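Local coordinates for protein particle-associated lyase (PDB 4Y9V) that probably degrades the capsular polysaccharide of Acinetobacter baumannii as the trimeric tailspike lyase of bacteriophage AP22, at residues D232-F237 and R255-F260; W151-C156 and G311-R316. All coordinates share one frame; numbering follows the deposited sequence. Where two conformers were deposited one is given.

Contact 1 of 2, residues D232-F237 and R255-F260; sequences DYARNF and RRCFNF. With EDO (1,2-ethanediol), chain H.
Asp232-Phe237 and Arg255-Phe260 pair residue for residue as parallel, successive coils of the right-handed beta-helix expected of a pectin lyase-like tailspike, meeting where both chains turn a corner at Asn236 and Asn259. The coils are joined along their backbones, for instance by Tyr233 N to Arg255 O at 3.0 Å. The two corner residues have positive phi, which asparagine tolerates well, and in the conformers given their parallel amides lie side by side, the two OD1 atoms close as a pair of acceptors and not bonded. Asn236 also packs on Tyr241 of a second subunit.

At the other end a buried salt-bridge network gathers around one carboxylate. Arg256 grips Asp232 side-on, NE and NH2 both reaching OD1, with NE at 3.0 Å on its syn lone pair. Arg255 comes alongside and gives NH1 to OD2 of Asp232 at 2.8 Å, while its NH2 forms salt bridges to Asp307, a residue of the glycan pocket, and to Asp309. Tyr115 OH is a further partner of Asp232 OD2. A bend in the Arg256 chain (chi3 -59°) lays its guanidinium flat on the Tyr233 ring, centres 3.9 Å apart and planes at 17°. That ring, held at its hydroxyl by His120, offers the planar cation its electron-rich pi face while the carboxylate probably balances its charge.

Past the corners Phe237 and Phe260 run side by side, but their rings are slid apart: CB of Phe260, 3.5 Å from the centroid, sits over the middle of the Phe237 ring. Cys257, a small side chain, sets SG at the edge of that ring, 3.9 Å from CZ of Phe237. On the Arg235 backbone sits a 1,2-ethanediol, probably from the crystallisation liquor; its O2 donates a hydrogen bond to Arg235 O (2.8 Å).

Contact 2 of 2, residues W151-C156 and G311-R316; sequences WLVIYC and GCVPCR
Tyr155, on strand 151-156, passes Gly311 with CA atoms 6.0 Å apart, and there the chain of 311-313 bends in an inverse gamma turn centred on Cys312, closed by a weak hydrogen bond from Val313 N to Gly311 O (2.9 Å). The strand meets this turn through its side chains. Tyr155 sends its ring out with CG anti to the backbone N (chi1 -172°), under the start of the turn. Gly311 N then stands over the centre of one ring face, and Gly311 CA makes a CH-pi contact, 4.2 Å from the centroid of Tyr155. Glycine fits this place because its positive phi would jam a CB against the preceding carbonyl oxygen, and a bare backbone can settle onto an aromatic face. Cys312 O comes to the rim instead, near the ring plane and 3.6 Å from CE1 of Tyr155.

Strand 151-156 belongs to the Ig-like family region of the tailspike and the turn to its pectin lyase-like region, consistent with a beta domain inserted between coils and packed against the beta-helix. The turn follows closely on Asp307 and Gly308, two residues that line the glycan pocket.

Beside the tyrosine, two branched side chains cross: CG1 of Val153 lies 3.7 Å from CG1 of Val313. Both valines also lean on Phe174 of the adjoining strand, and short beta-branched side chains, common in strands, bring their methyls together directly. CG1 of Val313 also reaches toward the strand backbone, 4.0 Å from Ile154 O. The phenol end is polar and held by two partners: Arg170 hydrogen-bonds to the hydroxyl, and a water accepts from Tyr155 OH at 2.6 Å while donating to Cys312 O at 2.8 Å.

From the N terminus the chain first winds early coils, departs through the Ig-like region holding strand 151-156, returns to the coils before reaching 232-237 and 255-260, and later reaches 311-316, which opens with a turn. Contact 1 closes a short loop of 17 residues, one coil onto the next. Contact 2 closes a loop of 154 residues, inside which contact 1 is nested, and ties the Ig-like strand to the helix. The two also touch directly: Trp151 CH2 packs 3.3 Å from Arg256 O and also lies against Ala234 O, and Arg256 CD rests 3.5 Å from Gly311 O. The Trp151 ring also meets that of Phe258.

Contact 1 of 2, residues D232-F237 and R255-F260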
loop_
_atom_site.group_PDB
_atom_site.type_symbol
_atom_site.label_atom_id
_atom_site.label_comp_id
_atom_site.label_asym_id
_atom_site.label_seq_id
_atom_site.Cartn_x
_atom_site.Cartn_y
_atom_site.Cartn_z
ATOM N N ASP A 232 29.633 4.140 3.206
ATOM C CA ASP A 232 29.516 4.596 4.582
ATOM C C ASP A 232 29.479 6.121 4.595
ATOM O O ASP A 232 30.282 6.761 3.902
ATOM C CB ASP A 232 30.708 4.032 5.354
ATOM C CG ASP A 232 30.687 4.105 6.857
ATOM O OD1 ASP A 232 29.894 4.836 7.453
ATOM O OD2 ASP A 232 31.523 3.330 7.462
ATOM N N TYR A 233 28.552 6.712 5.351
ATOM C CA TYR A 233 28.466 8.162 5.473
ATOM C C TYR A 233 28.284 8.833 4.076
ATOM O O TYR A 233 29.044 9.691 3.634
ATOM C CB TYR A 233 29.592 8.793 6.252
ATOM C CG TYR A 233 29.436 8.778 7.764
ATOM C CD1 TYR A 233 28.225 9.036 8.392
ATOM C CD2 TYR A 233 30.553 8.617 8.579
ATOM C CE1 TYR A 233 28.123 9.101 9.783
ATOM C CE2 TYR A 233 30.458 8.696 9.970
ATOM C CZ TYR A 233 29.232 8.936 10.580
ATOM O OH TYR A 233 29.084 9.017 11.933
ATOM N N ALA A 234 27.180 8.435 3.432
ATOM C CA ALA A 234 26.719 9.036 2.191
ATOM C C ALA A 234 25.237 9.400 2.361
ATOM O O ALA A 234 24.506 8.768 3.120
ATOM C CB ALA A 234 26.899 8.113 1.001
ATOM N N ARG A 235 24.798 10.417 1.602
ATOM C CA ARG A 235 23.405 10.856 1.657
ATOM C C ARG A 235 22.866 11.160 0.259
ATOM O O ARG A 235 23.599 11.518 -0.664
ATOM C CB ARG A 235 23.214 12.055 2.585
ATOM C CG ARG A 235 23.920 13.363 2.244
ATOM C CD ARG A 235 23.480 14.574 3.062
ATOM N NE ARG A 235 24.311 15.759 2.886
ATOM C CZ ARG A 235 24.227 16.936 3.516
ATOM N NH1 ARG A 235 23.328 17.079 4.423
ATOM N NH2 ARG A 235 25.085 17.916 3.215
ATOM N N ASN A 236 21.553 11.091 0.089
ATOM C CA ASN A 236 20.846 11.597 -1.074
ATOM C C ASN A 236 21.274 10.902 -2.367
ATOM O O ASN A 236 21.726 11.549 -3.314
ATOM C CB ASN A 236 21.027 13.130 -1.247
ATOM C CG ASN A 236 20.584 13.901 -0.051
ATOM O OD1 ASN A 236 19.657 13.532 0.598
ATOM N ND2 ASN A 236 21.289 14.944 0.339
ATOM N N PHE A 237 21.137 9.557 -2.416
ATOM C CA PHE A 237 21.657 8.839 -3.570
ATOM C C PHE A 237 20.806 7.616 -3.900
ATOM O O PHE A 237 20.097 7.073 -3.079
ATOM C CB PHE A 237 23.114 8.390 -3.365
ATOM C CG PHE A 237 23.327 7.381 -2.251
ATOM C CD1 PHE A 237 23.510 7.796 -0.930
ATOM C CD2 PHE A 237 23.314 6.023 -2.521
ATOM C CE1 PHE A 237 23.691 6.867 0.090
ATOM C CE2 PHE A 237 23.521 5.103 -1.492
ATOM C CZ PHE A 237 23.698 5.528 -0.197
ATOM N N ARG A 255 26.128 1.776 5.248
ATOM C CA ARG A 255 26.376 2.037 6.656
ATOM C C ARG A 255 26.290 3.527 6.934
ATOM O O ARG A 255 26.921 4.327 6.252
ATOM C CB ARG A 255 27.759 1.502 7.042
ATOM C CG ARG A 255 28.129 1.678 8.512
ATOM C CD ARG A 255 29.346 0.859 8.842
ATOM N NE ARG A 255 29.739 0.879 10.244
ATOM C CZ ARG A 255 30.844 1.433 10.735
ATOM N NH1 ARG A 255 31.587 2.239 10.033
ATOM N NH2 ARG A 255 31.159 1.168 11.997
ATOM N N ARG A 256 25.523 3.911 7.949
ATOM C CA ARG A 256 25.453 5.317 8.336
ATOM C C ARG A 256 25.123 6.198 7.117
ATOM O O ARG A 256 25.685 7.266 6.932
ATOM C CB ARG A 256 26.708 5.794 9.066
ATOM C CG ARG A 256 26.943 5.032 10.386
ATOM C CD ARG A 256 28.177 5.502 11.153
ATOM N NE ARG A 256 29.387 5.352 10.341
ATOM C CZ ARG A 256 30.595 5.549 10.800
ATOM N NH1 ARG A 256 30.837 5.825 12.062
ATOM N NH2 ARG A 256 31.619 5.456 9.958
ATOM N N CYS A 257 24.162 5.734 6.320
ATOM C CA CYS A 257 23.696 6.461 5.154
ATOM C C CYS A 257 22.299 7.054 5.442
ATOM O O CYS A 257 21.555 6.562 6.287
ATOM C CB CYS A 257 23.697 5.610 3.895
ATOM S SG CYS A 257 25.362 5.197 3.292
ATOM N N PHE A 258 21.994 8.119 4.701
ATOM C CA PHE A 258 20.871 8.997 5.038
ATOM C C PHE A 258 20.187 9.413 3.744
ATOM O O PHE A 258 20.800 10.110 2.921
ATOM C CB PHE A 258 21.442 10.202 5.789
ATOM C CG PHE A 258 20.508 11.208 6.422
ATOM C CD1 PHE A 258 19.191 10.944 6.764
ATOM C CD2 PHE A 258 21.005 12.458 6.770
ATOM C CE1 PHE A 258 18.434 11.886 7.416
ATOM C CE2 PHE A 258 20.269 13.393 7.453
ATOM C CZ PHE A 258 18.964 13.102 7.779
ATOM N N ASN A 259 18.949 8.999 3.557
ATOM C CA ASN A 259 18.155 9.340 2.340
ATOM C C ASN A 259 18.725 8.653 1.100
ATOM O O ASN A 259 19.458 9.236 0.307
ATOM C CB ASN A 259 18.045 10.834 2.113
ATOM C CG ASN A 259 17.661 11.591 3.366
ATOM O OD1 ASN A 259 18.387 12.586 3.615
ATOM N ND2 ASN A 259 16.676 11.238 4.038
ATOM N N PHE A 260 18.324 7.394 0.906
ATOM C CA PHE A 260 18.830 6.699 -0.271
ATOM C C PHE A 260 17.830 5.647 -0.726
ATOM O O PHE A 260 17.011 5.151 0.036
ATOM C CB PHE A 260 20.225 6.112 -0.058
ATOM C CG PHE A 260 20.291 5.040 1.010
ATOM C CD1 PHE A 260 20.438 5.406 2.346
ATOM C CD2 PHE A 260 20.186 3.702 0.681
ATOM C CE1 PHE A 260 20.505 4.438 3.324
ATOM C CE2 PHE A 260 20.247 2.732 1.671
ATOM C CZ PHE A 260 20.424 3.107 2.984
HETATM C C1 EDO H . 24.873 14.059 -2.220
HETATM O O1 EDO H . 26.062 13.936 -1.391
HETATM C C2 EDO H . 24.729 13.126 -3.373
HETATM O O2 EDO H . 24.921 11.736 -3.083
#

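Contact 2 of 2, residues W151-C156 and G311-R316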
loop_
_atom_site.group_PDB
_atom_site.type_symbol
_atom_site.label_atom_id
_atom_site.label_comp_id
_atom_site.label_asym_id
_atom_site.label_seq_id
_atom_site.Cartn_x
_atom_site.Cartn_y
_atom_site.Cartn_z
ATOM N N TRP A 151 24.588 17.851 7.886
ATOM C CA TRP A 151 24.214 16.561 8.406
ATOM C C TRP A 151 24.912 16.376 9.755
ATOM O O TRP A 151 26.136 16.300 9.810
ATOM C CB TRP A 151 24.616 15.471 7.400
ATOM C CG TRP A 151 24.419 14.054 7.825
ATOM C CD1 TRP A 151 23.872 13.544 8.966
ATOM C CD2 TRP A 151 24.815 12.927 7.030
ATOM N NE1 TRP A 151 23.923 12.176 8.945
ATOM C CE2 TRP A 151 24.483 11.762 7.770
ATOM C CE3 TRP A 151 25.397 12.771 5.779
ATOM C CZ2 TRP A 151 24.755 10.477 7.282
ATOM C CZ3 TRP A 151 25.646 11.505 5.284
ATOM C CH2 TRP A 151 25.317 10.371 6.033
ATOM N N LEU A 152 24.101 16.373 10.819
ATOM C CA LEU A 152 24.596 16.134 12.153
ATOM C C LEU A 152 24.095 14.763 12.644
ATOM O O LEU A 152 23.056 14.255 12.213
ATOM C CB LEU A 152 24.150 17.202 13.163
ATOM C CG LEU A 152 24.485 18.649 12.764
ATOM C CD1 LEU A 152 23.982 19.582 13.881
ATOM C CD2 LEU A 152 25.958 18.860 12.502
ATOM N N VAL A 153 24.859 14.203 13.571
ATOM C CA VAL A 153 24.476 12.975 14.264
ATOM C C VAL A 153 24.354 13.313 15.744
ATOM O O VAL A 153 25.285 13.828 16.360
ATOM C CB VAL A 153 25.522 11.860 14.097
ATOM C CG1 VAL A 153 24.960 10.550 14.646
ATOM C CG2 VAL A 153 25.972 11.709 12.643
ATOM N N ILE A 154 23.185 12.997 16.322
ATOM C CA ILE A 154 23.004 12.972 17.755
ATOM C C ILE A 154 23.304 11.536 18.167
ATOM O O ILE A 154 22.729 10.610 17.607
ATOM C CB ILE A 154 21.544 13.339 18.120
ATOM C CG1 ILE A 154 21.173 14.722 17.637
ATOM C CG2 ILE A 154 21.294 13.156 19.630
ATOM C CD1 ILE A 154 19.677 15.023 17.630
ATOM N N TYR A 155 24.205 11.316 19.131
ATOM C CA TYR A 155 24.586 9.948 19.480
ATOM C C TYR A 155 24.887 9.837 20.954
ATOM O O TYR A 155 25.653 10.631 21.503
ATOM C CB TYR A 155 25.812 9.489 18.645
ATOM C CG TYR A 155 26.158 8.026 18.811
ATOM C CD1 TYR A 155 25.417 7.033 18.189
ATOM C CD2 TYR A 155 27.208 7.635 19.622
ATOM C CE1 TYR A 155 25.708 5.696 18.342
ATOM C CE2 TYR A 155 27.523 6.286 19.772
ATOM C CZ TYR A 155 26.785 5.316 19.137
ATOM O OH TYR A 155 27.144 4.003 19.326
ATOM N N CYS A 156 24.280 8.838 21.585
ATOM C CA CYS A 156 24.571 8.520 22.992
ATOM C C CYS A 156 25.614 7.420 23.055
ATOM O O CYS A 156 25.422 6.338 22.546
ATOM C CB CYS A 156 23.290 8.063 23.665
ATOM S SG CYS A 156 23.530 7.637 25.418
ATOM N N GLY A 311 28.467 6.942 16.135
ATOM C CA GLY A 311 27.597 7.325 15.039
ATOM C C GLY A 311 26.700 6.230 14.480
ATOM O O GLY A 311 25.894 6.507 13.590
ATOM N N CYS A 312 26.827 5.007 15.002
ATOM C CA CYS A 312 26.002 3.887 14.547
ATOM C C CYS A 312 24.609 3.947 15.211
ATOM O O CYS A 312 24.293 3.237 16.157
ATOM C CB CYS A 312 26.714 2.582 14.835
ATOM S SG CYS A 312 28.131 2.296 13.719
ATOM N N VAL A 313 23.790 4.837 14.669
ATOM C CA VAL A 313 22.450 5.128 15.167
ATOM C C VAL A 313 21.501 3.952 14.891
ATOM O O VAL A 313 21.728 3.141 13.993
ATOM C CB VAL A 313 21.909 6.404 14.479
ATOM C CG1 VAL A 313 22.741 7.625 14.873
ATOM C CG2 VAL A 313 21.812 6.257 12.975
ATOM N N PRO A 314 20.359 3.922 15.597
ATOM C CA PRO A 314 19.288 2.990 15.212
ATOM C C PRO A 314 18.873 3.214 13.761
ATOM O O PRO A 314 18.940 4.322 13.244
ATOM C CB PRO A 314 18.152 3.353 16.179
ATOM C CG PRO A 314 18.873 3.913 17.395
ATOM C CD PRO A 314 20.012 4.728 16.779
ATOM N N CYS A 315 18.397 2.144 13.137
ATOM C CA CYS A 315 17.806 2.276 11.805
ATOM C C CYS A 315 16.349 2.742 11.937
ATOM O O CYS A 315 15.604 2.250 12.775
ATOM C CB CYS A 315 17.747 0.948 11.054
ATOM S SG CYS A 315 19.385 0.285 10.634
ATOM N N ARG A 316 15.945 3.627 11.027
ATOM C CA ARG A 316 14.555 4.110 11.061
ATOM C C ARG A 316 14.203 4.651 9.697
ATOM O O ARG A 316 15.071 5.100 8.912
ATOM C CB ARG A 316 14.314 5.055 12.253
ATOM C CG ARG A 316 15.256 6.229 12.296
ATOM C CD ARG A 316 14.885 7.195 13.397
ATOM N NE ARG A 316 14.719 6.626 14.725
ATOM C CZ ARG A 316 15.634 6.659 15.689
ATOM N NH1 ARG A 316 16.845 7.096 15.468
ATOM N NH2 ARG A 316 15.295 6.245 16.905
HETATM O O HOH W 1 25.780 2.033 18.216
#